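Long-range contact in putative TetR-family transcriptional regulator (Rhodococcus sp., PDB 2G3B), which probably binds cis-regulatory DNA as a transcription factor of the TetR family, likely acting as a repressor: residues 6-11 and 31-36. Residues are numbered along the deposited sequence; the frame is centred on the assembly and turned at random.
Sequences DAILKA and EVAGVS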
loop_
_atom_site.group_PDB
_atom_site.type_symbol
_atom_site.label_atom_id
_atom_site.label_comp_id
_atom_site.label_asym_id
_atom_site.label_seq_id
_atom_site.Cartn_x
_atom_site.Cartn_y
_atom_site.Cartn_z
ATOM N N ASP A 6 5.619 20.360 -18.113
ATOM C CA ASP A 6 4.284 19.848 -17.729
ATOM C C ASP A 6 3.762 18.741 -18.660
ATOM O O ASP A 6 3.218 17.755 -18.174
ATOM C CB ASP A 6 3.272 21.007 -17.681
ATOM C CG ASP A 6 1.837 20.547 -17.302
ATOM O OD1 ASP A 6 1.494 20.603 -16.095
ATOM O OD2 ASP A 6 1.055 20.120 -18.204
ATOM N N ALA A 7 3.936 18.897 -19.988
ATOM C CA ALA A 7 3.550 17.858 -20.955
ATOM C C ALA A 7 4.361 16.594 -20.755
ATOM O O ALA A 7 3.830 15.487 -20.828
ATOM C CB ALA A 7 3.706 18.365 -22.442
ATOM N N ILE A 8 5.654 16.747 -20.486
ATOM C CA ILE A 8 6.498 15.584 -20.275
ATOM C C ILE A 8 6.016 14.797 -19.025
ATOM O O ILE A 8 5.933 13.549 -19.038
ATOM C CB ILE A 8 8.015 15.947 -20.126
ATOM C CG1 ILE A 8 8.598 16.357 -21.500
ATOM C CG2 ILE A 8 8.783 14.750 -19.589
ATOM C CD1 ILE A 8 9.931 17.193 -21.413
ATOM N N LEU A 9 5.755 15.539 -17.960
ATOM C CA LEU A 9 5.435 14.933 -16.656
ATOM C C LEU A 9 4.036 14.292 -16.730
ATOM O O LEU A 9 3.813 13.162 -16.281
ATOM C CB LEU A 9 5.554 16.009 -15.548
ATOM C CG LEU A 9 7.022 16.456 -15.379
ATOM C CD1 LEU A 9 7.224 17.520 -14.343
ATOM C CD2 LEU A 9 7.897 15.235 -15.111
ATOM N N LYS A 10 3.096 14.992 -17.352
ATOM C CA LYS A 10 1.760 14.438 -17.564
ATOM C C LYS A 10 1.820 13.084 -18.335
ATOM O O LYS A 10 1.115 12.117 -17.998
ATOM C CB LYS A 10 0.959 15.475 -18.326
ATOM C CG LYS A 10 -0.437 15.071 -18.737
ATOM C CD LYS A 10 -0.915 16.079 -19.770
ATOM C CE LYS A 10 -1.300 17.374 -19.066
ATOM N N ALA A 11 2.612 13.040 -19.406
ATOM C CA ALA A 11 2.803 11.805 -20.177
ATOM C C ALA A 11 3.530 10.748 -19.348
ATOM O O ALA A 11 3.285 9.555 -19.481
ATOM C CB ALA A 11 3.612 12.123 -21.505
ATOM N N GLU A 31 7.517 11.341 -27.291
ATOM C CA GLU A 31 6.550 11.349 -28.409
ATOM C C GLU A 31 5.140 11.744 -27.918
ATOM O O GLU A 31 4.517 12.639 -28.474
ATOM C CB GLU A 31 6.488 9.992 -29.096
ATOM C CG GLU A 31 7.471 9.786 -30.191
ATOM N N VAL A 32 4.660 11.120 -26.841
ATOM C CA VAL A 32 3.355 11.491 -26.297
ATOM C C VAL A 32 3.324 12.986 -26.043
ATOM O O VAL A 32 2.332 13.668 -26.391
ATOM C CB VAL A 32 2.967 10.697 -25.016
ATOM C CG1 VAL A 32 1.676 11.232 -24.413
ATOM C CG2 VAL A 32 2.767 9.228 -25.368
ATOM N N ALA A 33 4.439 13.517 -25.538
ATOM C CA ALA A 33 4.431 14.877 -25.048
ATOM C C ALA A 33 4.644 15.889 -26.156
ATOM O O ALA A 33 4.565 17.080 -25.896
ATOM C CB ALA A 33 5.460 15.085 -23.868
ATOM N N GLY A 34 4.912 15.406 -27.369
ATOM C CA GLY A 34 5.147 16.254 -28.537
ATOM C C GLY A 34 6.499 16.940 -28.454
ATOM O O GLY A 34 6.690 18.071 -28.975
ATOM N N VAL A 35 7.447 16.293 -27.772
ATOM C CA VAL A 35 8.800 16.886 -27.671
ATOM C C VAL A 35 9.894 15.897 -28.054
ATOM O O VAL A 35 9.595 14.751 -28.301
ATOM C CB VAL A 35 9.043 17.448 -26.252
ATOM C CG1 VAL A 35 7.953 18.539 -25.921
ATOM C CG2 VAL A 35 9.020 16.315 -25.215
ATOM N N SER A 36 11.153 16.326 -28.068
ATOM C CA SER A 36 12.248 15.447 -28.409
ATOM C C SER A 36 12.787 14.817 -27.132
ATOM O O SER A 36 12.781 15.430 -26.082
ATOM C CB SER A 36 13.374 16.239 -29.069
ATOM O OG SER A 36 14.021 17.029 -28.069
#
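The flat group at the centre of this contact is the peptide joining A7 to I8, and the methyl of A33 rests on one of its faces: A33 CB lies 3.5 Å from A7 O and 3.8 Å from I8 N. At the edge of that peptide, A7 O accepts the helical hydrogen bond from A11 N. Small residues are what let the backbones close in, with the CA atoms of A7 and A33 just 5.1 Å apart. The methyls of A7 and A11, one helical turn apart, both touch A33 CB, at 4.0 Å from A7 CB and 4.2 Å from A11 CB. Larger branches extend the apolar seam in two directions. V32 turns CG1 anti to its backbone N (chi1 174°), which brings that methyl to 3.6 Å from A11 CB. The side chains of I8 and V35 cross at about a right angle, I8 CG1 approaching V35 CG2 to 3.7 Å. Between V32 and V35 the helix ends in a Schellman motif, with G34 at positive phi, and S36 then N-caps helix 37-44, its OG hydrogen-bonded to L39 N. The example illustrates the TetR-type DNA-binding domain: helix 2-23 packs against helix 26-33 and the turn of the predicted helix-turn-helix, while I8 also reaches L40 and F44 of helix 37-44 and L50 of helix 47-66, joining the first four helices of the chain.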